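PDB 2YVU: probable adenylyl-sulfate kinase from Aeropyrum pernix, which probably phosphorylates adenosine 5'-phosphosulfate with ATP to give 3'-phosphoadenylyl sulfate, the activated form of sulfate. Local coordinates for residues I14-T19 with L115-K120; R32-L37 with I87-F92; P159-D164 with S175-L180. All coordinates share one frame; numbering follows the deposited sequence.

Contact 1 of 3, residues I14-T19 with L115-K120; sequences IVVWLT and LEIYVK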
loop_
_atom_site.group_PDB
_atom_site.type_symbol
_atom_site.label_atom_id
_atom_site.label_comp_id
_atom_site.label_asym_id
_atom_site.label_seq_id
_atom_site.Cartn_x
_atom_site.Cartn_y
_atom_site.Cartn_z
ATOM N N ILE A 14 8.549 -12.079 -1.847
ATOM C CA ILE A 14 9.436 -11.488 -2.854
ATOM C C ILE A 14 8.616 -10.508 -3.675
ATOM O O ILE A 14 7.398 -10.492 -3.576
ATOM C CB ILE A 14 9.990 -12.552 -3.849
ATOM C CG1 ILE A 14 8.827 -13.229 -4.580
ATOM C CG2 ILE A 14 10.840 -13.594 -3.108
ATOM C CD1 ILE A 14 9.274 -14.228 -5.646
ATOM N N VAL A 15 9.290 -9.693 -4.478
ATOM C CA VAL A 15 8.610 -8.731 -5.346
ATOM C C VAL A 15 9.009 -9.066 -6.776
ATOM O O VAL A 15 10.193 -9.027 -7.133
ATOM C CB VAL A 15 9.028 -7.244 -5.045
ATOM C CG1 VAL A 15 8.280 -6.268 -6.021
ATOM C CG2 VAL A 15 8.694 -6.891 -3.626
ATOM N N VAL A 16 8.026 -9.451 -7.579
ATOM C CA VAL A 16 8.273 -9.757 -8.970
ATOM C C VAL A 16 7.780 -8.513 -9.701
ATOM O O VAL A 16 6.585 -8.190 -9.656
ATOM C CB VAL A 16 7.467 -10.992 -9.433
ATOM C CG1 VAL A 16 7.748 -11.255 -10.898
ATOM C CG2 VAL A 16 7.798 -12.179 -8.572
ATOM N N TRP A 17 8.704 -7.813 -10.351
ATOM C CA TRP A 17 8.398 -6.576 -11.060
ATOM C C TRP A 17 8.383 -6.725 -12.576
ATOM O O TRP A 17 9.449 -6.785 -13.218
ATOM C CB TRP A 17 9.407 -5.503 -10.654
ATOM C CG TRP A 17 9.031 -4.121 -11.094
ATOM C CD1 TRP A 17 9.300 -3.537 -12.309
ATOM C CD2 TRP A 17 8.220 -3.190 -10.374
ATOM N NE1 TRP A 17 8.696 -2.298 -12.386
ATOM C CE2 TRP A 17 8.018 -2.066 -11.216
ATOM C CE3 TRP A 17 7.635 -3.194 -9.095
ATOM C CZ2 TRP A 17 7.248 -0.973 -10.829
ATOM C CZ3 TRP A 17 6.875 -2.107 -8.715
ATOM C CH2 TRP A 17 6.684 -1.008 -9.580
ATOM N N LEU A 18 7.188 -6.783 -13.176
ATOM C CA LEU A 18 7.159 -6.939 -14.623
ATOM C C LEU A 18 7.287 -5.576 -15.295
ATOM O O LEU A 18 6.515 -4.660 -15.015
ATOM C CB LEU A 18 5.866 -7.619 -15.058
ATOM C CG LEU A 18 5.509 -8.931 -14.339
ATOM C CD1 LEU A 18 4.044 -9.254 -14.580
ATOM C CD2 LEU A 18 6.384 -10.061 -14.823
ATOM N N THR A 19 8.262 -5.432 -16.183
ATOM C CA THR A 19 8.419 -4.166 -16.874
ATOM C C THR A 19 8.394 -4.426 -18.382
ATOM O O THR A 19 8.963 -5.410 -18.879
ATOM C CB THR A 19 9.743 -3.444 -16.461
ATOM O OG1 THR A 19 9.905 -2.251 -17.233
ATOM C CG2 THR A 19 10.943 -4.345 -16.690
ATOM N N LEU A 115 12.854 -9.264 -8.261
ATOM C CA LEU A 115 13.071 -9.848 -9.581
ATOM C C LEU A 115 12.519 -8.982 -10.704
ATOM O O LEU A 115 11.306 -8.908 -10.909
ATOM C CB LEU A 115 12.426 -11.240 -9.660
ATOM C CG LEU A 115 12.847 -12.207 -8.556
ATOM C CD1 LEU A 115 12.052 -13.504 -8.630
ATOM C CD2 LEU A 115 14.323 -12.460 -8.691
ATOM N N GLU A 116 13.412 -8.334 -11.435
ATOM C CA GLU A 116 13.014 -7.483 -12.544
ATOM C C GLU A 116 12.869 -8.360 -13.788
ATOM O O GLU A 116 13.847 -8.894 -14.323
ATOM C CB GLU A 116 14.057 -6.393 -12.751
ATOM C CG GLU A 116 13.740 -5.402 -13.849
ATOM C CD GLU A 116 14.610 -4.154 -13.740
ATOM O OE1 GLU A 116 15.675 -4.227 -13.106
ATOM O OE2 GLU A 116 14.234 -3.102 -14.284
ATOM N N ILE A 117 11.628 -8.515 -14.222
ATOM C CA ILE A 117 11.287 -9.354 -15.363
ATOM C C ILE A 117 10.966 -8.519 -16.593
ATOM O O ILE A 117 9.976 -7.768 -16.620
ATOM C CB ILE A 117 10.045 -10.211 -15.036
ATOM C CG1 ILE A 117 10.245 -10.888 -13.675
ATOM C CG2 ILE A 117 9.718 -11.158 -16.215
ATOM C CD1 ILE A 117 11.470 -11.837 -13.584
ATOM N N TYR A 118 11.783 -8.665 -17.625
ATOM C CA TYR A 118 11.550 -7.914 -18.848
ATOM C C TYR A 118 10.630 -8.666 -19.805
ATOM O O TYR A 118 11.000 -9.705 -20.361
ATOM C CB TYR A 118 12.891 -7.577 -19.524
ATOM C CG TYR A 118 12.778 -6.819 -20.841
ATOM C CD1 TYR A 118 11.754 -5.899 -21.065
ATOM C CD2 TYR A 118 13.733 -6.981 -21.837
ATOM C CE1 TYR A 118 11.684 -5.151 -22.261
ATOM C CE2 TYR A 118 13.676 -6.240 -23.030
ATOM C CZ TYR A 118 12.648 -5.330 -23.232
ATOM O OH TYR A 118 12.585 -4.618 -24.421
ATOM N N VAL A 119 9.421 -8.128 -19.974
ATOM C CA VAL A 119 8.412 -8.668 -20.873
ATOM C C VAL A 119 8.694 -7.928 -22.186
ATOM O O VAL A 119 8.323 -6.766 -22.370
ATOM C CB VAL A 119 7.000 -8.370 -20.337
ATOM C CG1 VAL A 119 5.934 -8.999 -21.247
ATOM C CG2 VAL A 119 6.883 -8.909 -18.910
ATOM N N LYS A 120 9.352 -8.638 -23.090
ATOM C CA LYS A 120 9.829 -8.081 -24.346
ATOM C C LYS A 120 8.938 -8.168 -25.572
ATOM O O LYS A 120 8.544 -9.261 -26.004
ATOM C CB LYS A 120 11.197 -8.709 -24.632
ATOM C CG LYS A 120 11.840 -8.328 -25.948
ATOM C CD LYS A 120 13.246 -8.917 -25.995
ATOM C CE LYS A 120 13.992 -8.498 -27.255
ATOM N NZ LYS A 120 13.302 -8.988 -28.488
#
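V15, W17 and T19 exchange backbone hydrogen bonds with L115, I117 and V119 across two neighbouring parallel strands, whose short axes pass 4.8 Å apart at 25°. Five backbone hydrogen bonds form the ladder. L115 N gives to V15 O at 2.9 Å, and I117 N and V119 N give in turn to W17 O and T19 O. W17 N and T19 N answer by giving to L115 O and I117 O. The bond from T19 N is close to straight, 174° at the hydrogen.

V16, L18, L115 and I117 lie on one face of the sheet. I117 CG1 meets V16 CG1 at 3.8 Å. L18 runs alongside I117 and points the same way, and L18 CD2 rests 3.7 Å from I117 CB. L18 CG stands anti to the carbonyl carbon (chi1 -52°), which helps to direct the fork toward the neighbouring strand. At the N-terminal end of the ladder, I14 CD1 reaches L115 CD1 at 4.1 Å. Helix 170-184 packs on this face, with L177 and L180 against I117.

W17, T19, E116 and Y118 occupy the other face. T19 CG2 touches E116 CG at 4.1 Å. T19 O lies in the ring plane of Y118, at the edge, 3.6 Å from Y118 CD1. The polar ends turn to outside partners: the carboxylate of E116 forms salt bridges with R100 and R104, T19 OG1 bonds to Y153, and W17 NE1 bonds to S94, the probable phosphoserine site.

This is the centre of the parallel sheet of a P-loop kinase. Strand 14-19 runs directly into G20-T27, the Walker A loop, which by similarity binds ATP.

Contact 2 of 3, residues R32-L37 with I87-F92; sequences RLADLL and IVICSF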
loop_
_atom_site.group_PDB
_atom_site.type_symbol
_atom_site.label_atom_id
_atom_site.label_comp_id
_atom_site.label_asym_id
_atom_site.label_seq_id
_atom_site.Cartn_x
_atom_site.Cartn_y
_atom_site.Cartn_z
ATOM N N ARG A 32 -1.797 -14.964 -14.480
ATOM C CA ARG A 32 -1.675 -16.399 -14.645
ATOM C C ARG A 32 -0.650 -16.917 -13.657
ATOM O O ARG A 32 -0.852 -17.974 -13.044
ATOM C CB ARG A 32 -1.313 -16.717 -16.097
ATOM C CG ARG A 32 -2.477 -16.329 -17.020
ATOM C CD ARG A 32 -2.171 -16.379 -18.502
ATOM N NE ARG A 32 -1.848 -17.714 -18.985
ATOM C CZ ARG A 32 -2.441 -18.293 -20.028
ATOM N NH1 ARG A 32 -3.398 -17.658 -20.693
ATOM N NH2 ARG A 32 -2.056 -19.497 -20.424
ATOM N N LEU A 33 0.433 -16.170 -13.457
ATOM C CA LEU A 33 1.413 -16.610 -12.485
ATOM C C LEU A 33 0.773 -16.594 -11.098
ATOM O O LEU A 33 0.943 -17.516 -10.305
ATOM C CB LEU A 33 2.650 -15.709 -12.489
ATOM C CG LEU A 33 3.623 -16.028 -11.344
ATOM C CD1 LEU A 33 4.239 -17.389 -11.531
ATOM C CD2 LEU A 33 4.718 -14.962 -11.278
ATOM N N ALA A 34 0.024 -15.538 -10.812
ATOM C CA ALA A 34 -0.616 -15.409 -9.513
ATOM C C ALA A 34 -1.584 -16.567 -9.268
ATOM O O ALA A 34 -1.643 -17.126 -8.167
ATOM C CB ALA A 34 -1.349 -14.069 -9.435
ATOM N N ASP A 35 -2.345 -16.931 -10.292
ATOM C CA ASP A 35 -3.290 -18.039 -10.145
ATOM C C ASP A 35 -2.544 -19.326 -9.755
ATOM O O ASP A 35 -2.982 -20.061 -8.873
ATOM C CB ASP A 35 -4.055 -18.257 -11.453
ATOM C CG ASP A 35 -5.273 -19.137 -11.271
ATOM O OD1 ASP A 35 -6.073 -18.834 -10.361
ATOM O OD2 ASP A 35 -5.438 -20.125 -12.027
ATOM N N LEU A 36 -1.411 -19.588 -10.409
ATOM C CA LEU A 36 -0.614 -20.783 -10.119
ATOM C C LEU A 36 -0.132 -20.884 -8.671
ATOM O O LEU A 36 -0.244 -21.931 -8.026
ATOM C CB LEU A 36 0.617 -20.833 -11.033
ATOM C CG LEU A 36 0.474 -21.077 -12.544
ATOM C CD1 LEU A 36 1.869 -21.067 -13.185
ATOM C CD2 LEU A 36 -0.208 -22.412 -12.815
ATOM N N LEU A 37 0.432 -19.796 -8.169
ATOM C CA LEU A 37 0.951 -19.766 -6.814
ATOM C C LEU A 37 -0.144 -19.816 -5.757
ATOM O O LEU A 37 0.020 -20.456 -4.730
ATOM C CB LEU A 37 1.804 -18.511 -6.621
ATOM C CG LEU A 37 2.993 -18.442 -7.565
ATOM C CD1 LEU A 37 3.523 -17.025 -7.597
ATOM C CD2 LEU A 37 4.082 -19.437 -7.099
ATOM N N ILE A 87 3.959 -12.849 -1.692
ATOM C CA ILE A 87 4.626 -12.820 -2.985
ATOM C C ILE A 87 3.913 -11.695 -3.729
ATOM O O ILE A 87 2.723 -11.805 -4.035
ATOM C CB ILE A 87 4.442 -14.158 -3.744
ATOM C CG1 ILE A 87 5.212 -15.281 -3.015
ATOM C CG2 ILE A 87 4.942 -14.003 -5.196
ATOM C CD1 ILE A 87 5.023 -16.680 -3.628
ATOM N N VAL A 88 4.628 -10.608 -4.004
ATOM C CA VAL A 88 4.008 -9.464 -4.661
ATOM C C VAL A 88 4.367 -9.397 -6.119
ATOM O O VAL A 88 5.531 -9.206 -6.461
ATOM C CB VAL A 88 4.448 -8.165 -4.017
ATOM C CG1 VAL A 88 3.560 -6.979 -4.530
ATOM C CG2 VAL A 88 4.377 -8.315 -2.503
ATOM N N ILE A 89 3.375 -9.580 -6.977
ATOM C CA ILE A 89 3.625 -9.525 -8.415
ATOM C C ILE A 89 3.170 -8.159 -8.923
ATOM O O ILE A 89 1.990 -7.789 -8.810
ATOM C CB ILE A 89 2.892 -10.675 -9.134
ATOM C CG1 ILE A 89 3.374 -12.019 -8.555
ATOM C CG2 ILE A 89 3.179 -10.638 -10.637
ATOM C CD1 ILE A 89 2.417 -13.187 -8.837
ATOM N N CYS A 90 4.115 -7.394 -9.461
ATOM C CA CYS A 90 3.808 -6.049 -9.937
ATOM C C CYS A 90 3.858 -5.869 -11.448
ATOM O O CYS A 90 4.784 -6.334 -12.108
ATOM C CB CYS A 90 4.769 -5.038 -9.304
ATOM S SG CYS A 90 4.705 -4.922 -7.543
ATOM N N SER A 91 2.867 -5.163 -11.982
ATOM C CA SER A 91 2.795 -4.887 -13.410
ATOM C C SER A 91 2.468 -3.419 -13.588
ATOM O O SER A 91 1.304 -3.004 -13.488
ATOM C CB SER A 91 1.702 -5.707 -14.086
ATOM O OG SER A 91 1.662 -5.340 -15.451
ATOM N N PHE A 92 3.492 -2.621 -13.849
ATOM C CA PHE A 92 3.270 -1.198 -13.990
ATOM C C PHE A 92 3.942 -0.573 -15.191
ATOM O O PHE A 92 4.782 -1.189 -15.837
ATOM C CB PHE A 92 3.756 -0.469 -12.736
ATOM C CG PHE A 92 2.889 -0.687 -11.548
ATOM C CD1 PHE A 92 3.158 -1.719 -10.659
ATOM C CD2 PHE A 92 1.764 0.111 -11.345
ATOM C CE1 PHE A 92 2.317 -1.961 -9.572
ATOM C CE2 PHE A 92 0.913 -0.122 -10.260
ATOM C CZ PHE A 92 1.191 -1.159 -9.369
#
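L33, A34 and L37 of helix 26-39 meet I87 and I89 of strand 87-91 through apolar contacts alone. The short axes run nearly antiparallel, at 168°, and come within 9.8 Å.

The main contact is the end of I89. Its CD1 enters between three helix residues. I89 CD1 lies 3.8 Å from L33 CD2 and 3.9 Å from A34 CB. The backbone of the helix is just as near, with A34 CA 3.8 Å from I89 CD1. The small side chain of A34 lets the methyl come this close. I89 CG1 is anti to its own carbonyl carbon (chi1 -58°) and chi2 is extended at 161°, which carries CD1 out to the helix.

This is the helix-on-sheet packing of a P-loop NTPase. Helix 26-39 begins within the Walker A loop, at residues that by similarity bind ATP. It then lies back across the sheet formed by strands 44-48, 87-91 and their neighbours. A34 also touches V46, and L37 touches V44, so the helix bears on two adjacent strands.

A second group of methyl contacts forms around L37. L37 CD1 meets I87 CG2 at 4.1 Å, the two side chains crossing at about a right angle. L37 CD1 also lies 4.2 Å from I89 CD1, so one leucine methyl spans both isoleucines.

Polar contacts belong to the flanks. R32 forms a salt bridge with E171, and D35 forms one with K39. On the strand, S91 OG is hydrogen-bonded to T27 OG1 of the Walker A loop.

Contact 3 of 3, residues P159-D164 with S175-L180; sequences PQLVLD and SYLYSL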
loop_
_atom_site.group_PDB
_atom_site.type_symbol
_atom_site.label_atom_id
_atom_site.label_comp_id
_atom_site.label_asym_id
_atom_site.label_seq_id
_atom_site.Cartn_x
_atom_site.Cartn_y
_atom_site.Cartn_z
ATOM N N PRO A 159 18.176 -7.686 -16.301
ATOM C CA PRO A 159 16.937 -8.211 -15.723
ATOM C C PRO A 159 17.161 -9.601 -15.150
ATOM O O PRO A 159 18.101 -10.286 -15.516
ATOM C CB PRO A 159 16.006 -8.247 -16.913
ATOM C CG PRO A 159 16.938 -8.664 -18.000
ATOM C CD PRO A 159 18.128 -7.750 -17.770
ATOM N N GLN A 160 16.304 -10.033 -14.247
ATOM C CA GLN A 160 16.502 -11.364 -13.717
ATOM C C GLN A 160 15.955 -12.385 -14.702
ATOM O O GLN A 160 16.236 -13.583 -14.595
ATOM C CB GLN A 160 15.846 -11.497 -12.350
ATOM C CG GLN A 160 16.685 -10.933 -11.212
ATOM C CD GLN A 160 17.107 -9.471 -11.402
ATOM O OE1 GLN A 160 18.274 -9.182 -11.648
ATOM N NE2 GLN A 160 16.165 -8.551 -11.268
ATOM N N LEU A 161 15.201 -11.920 -15.696
ATOM C CA LEU A 161 14.666 -12.860 -16.673
ATOM C C LEU A 161 14.046 -12.071 -17.816
ATOM O O LEU A 161 13.535 -10.982 -17.602
ATOM C CB LEU A 161 13.591 -13.744 -16.009
ATOM C CG LEU A 161 13.162 -15.057 -16.671
ATOM C CD1 LEU A 161 14.298 -16.059 -16.493
ATOM C CD2 LEU A 161 11.879 -15.619 -16.022
ATOM N N VAL A 162 14.070 -12.637 -19.013
ATOM C CA VAL A 162 13.489 -11.998 -20.193
ATOM C C VAL A 162 12.391 -12.893 -20.735
ATOM O O VAL A 162 12.608 -14.082 -20.958
ATOM C CB VAL A 162 14.527 -11.806 -21.319
ATOM C CG1 VAL A 162 13.848 -11.224 -22.564
ATOM C CG2 VAL A 162 15.649 -10.897 -20.836
ATOM N N LEU A 163 11.199 -12.342 -20.921
ATOM C CA LEU A 163 10.101 -13.139 -21.469
ATOM C C LEU A 163 9.810 -12.585 -22.865
ATOM O O LEU A 163 9.229 -11.498 -23.016
ATOM C CB LEU A 163 8.847 -13.056 -20.565
ATOM C CG LEU A 163 9.005 -13.593 -19.126
ATOM C CD1 LEU A 163 7.672 -13.500 -18.423
ATOM C CD2 LEU A 163 9.505 -15.046 -19.109
ATOM N N ASP A 164 10.240 -13.320 -23.889
ATOM C CA ASP A 164 10.026 -12.876 -25.263
ATOM C C ASP A 164 8.603 -13.210 -25.685
ATOM O O ASP A 164 8.295 -14.369 -25.984
ATOM C CB ASP A 164 11.012 -13.561 -26.216
ATOM C CG ASP A 164 11.016 -12.914 -27.600
ATOM O OD1 ASP A 164 9.936 -12.502 -28.071
ATOM O OD2 ASP A 164 12.094 -12.818 -28.221
ATOM N N SER A 175 5.257 -20.291 -17.440
ATOM C CA SER A 175 5.961 -21.442 -16.917
ATOM C C SER A 175 7.426 -21.127 -16.658
ATOM O O SER A 175 8.007 -21.606 -15.695
ATOM C CB SER A 175 5.845 -22.593 -17.930
ATOM O OG SER A 175 6.573 -23.722 -17.512
ATOM N N TYR A 176 8.022 -20.313 -17.520
ATOM C CA TYR A 176 9.430 -19.955 -17.365
ATOM C C TYR A 176 9.606 -19.052 -16.153
ATOM O O TYR A 176 10.568 -19.205 -15.403
ATOM C CB TYR A 176 9.918 -19.267 -18.649
ATOM C CG TYR A 176 11.422 -19.060 -18.802
ATOM C CD1 TYR A 176 12.334 -20.086 -18.524
ATOM C CD2 TYR A 176 11.924 -17.855 -19.300
ATOM C CE1 TYR A 176 13.699 -19.918 -18.744
ATOM C CE2 TYR A 176 13.293 -17.669 -19.525
ATOM C CZ TYR A 176 14.175 -18.708 -19.245
ATOM O OH TYR A 176 15.526 -18.518 -19.462
ATOM N N LEU A 177 8.672 -18.118 -15.956
ATOM C CA LEU A 177 8.722 -17.172 -14.823
ATOM C C LEU A 177 8.462 -17.912 -13.520
ATOM O O LEU A 177 9.067 -17.629 -12.489
ATOM C CB LEU A 177 7.642 -16.075 -14.978
ATOM C CG LEU A 177 7.870 -14.615 -14.515
ATOM C CD1 LEU A 177 6.543 -13.980 -14.104
ATOM C CD2 LEU A 177 8.854 -14.532 -13.388
ATOM N N TYR A 178 7.523 -18.847 -13.580
ATOM C CA TYR A 178 7.170 -19.656 -12.427
ATOM C C TYR A 178 8.379 -20.436 -11.924
ATOM O O TYR A 178 8.552 -20.575 -10.723
ATOM C CB TYR A 178 6.025 -20.608 -12.801
ATOM C CG TYR A 178 5.737 -21.684 -11.765
ATOM C CD1 TYR A 178 6.547 -22.818 -11.665
ATOM C CD2 TYR A 178 4.650 -21.571 -10.893
ATOM C CE1 TYR A 178 6.286 -23.810 -10.732
ATOM C CE2 TYR A 178 4.377 -22.566 -9.946
ATOM C CZ TYR A 178 5.201 -23.678 -9.876
ATOM O OH TYR A 178 4.953 -24.658 -8.959
ATOM N N SER A 179 9.220 -20.940 -12.827
ATOM C CA SER A 179 10.405 -21.705 -12.405
ATOM C C SER A 179 11.404 -20.834 -11.653
ATOM O O SER A 179 12.003 -21.282 -10.671
ATOM C CB SER A 179 11.097 -22.345 -13.609
ATOM O OG SER A 179 10.280 -23.343 -14.198
ATOM N N LEU A 180 11.583 -19.591 -12.109
ATOM C CA LEU A 180 12.503 -18.647 -11.455
ATOM C C LEU A 180 11.936 -18.331 -10.061
ATOM O O LEU A 180 12.648 -18.391 -9.052
ATOM C CB LEU A 180 12.619 -17.335 -12.268
ATOM C CG LEU A 180 13.846 -16.394 -12.173
ATOM C CD1 LEU A 180 13.401 -14.915 -12.222
ATOM C CD2 LEU A 180 14.618 -16.641 -10.904
#
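Strand 161-164, an outermost strand of the parallel sheet within the chain, is packed here against the C-terminal helix 170-184. L161 packs onto the helix, among Y176, L177 and L180. The segments run nearly antiparallel, at 168°, and their axes come within 9.4 Å.

L161 uses both of its branches. CG lies anti to the backbone N (chi1 -162°), carrying the fork out to the helix. L161 CD1 meets Y176 CE2 at 3.6 Å, approaching the ring obliquely. L161 CD2 sits 3.7 Å from L177 CA, against the helix backbone. Nearer the strand, L161 CB touches L180 CD1 at 4.0 Å. An alanine at this position would keep CB near L180 but is likely to leave a gap between Y176 and L177, with the tyrosine ring less firmly held.

L163 makes the second apolar link. L163 CD2 approaches the edge of the Y176 ring, 3.7 Å from Y176 CD2. The other methyl, L163 CD1, lies 4.1 Å from L177 CG, and these two side chains cross at about a right angle. V162 O also lies at the Y176 ring edge, in its plane, 3.9 Å from Y176 CE2.

L161 and L163 also touch I117 of the neighbouring strand 114-120, while L177 continues to I29 and L33 of helix 26-39. The arrangement is that of a C-terminal helix packed over one face of the parallel sheet, following the edge strand antiparallel to it, in an alpha/beta P-loop fold.

All three contacts share one parallel sheet, with strand order 44-48, 87-91, 14-19, 114-120, 161-164. Contact 1 joins two inner strands. Its centre is about 10 Å from that of contact 2 and about 8 Å from that of contact 3. Contacts 2 and 3 have centres about 12 Å apart and place helices 26-39 and 170-184 on the same face. The helices meet where L33 CD2 lies 3.5 Å from L177 CD1. Along the chain, contact 2 is nested in the loop closed by contact 1, and contact 3 follows both. The sheet and these two helices form one side of the core behind the Walker A loop, the probable ATP site.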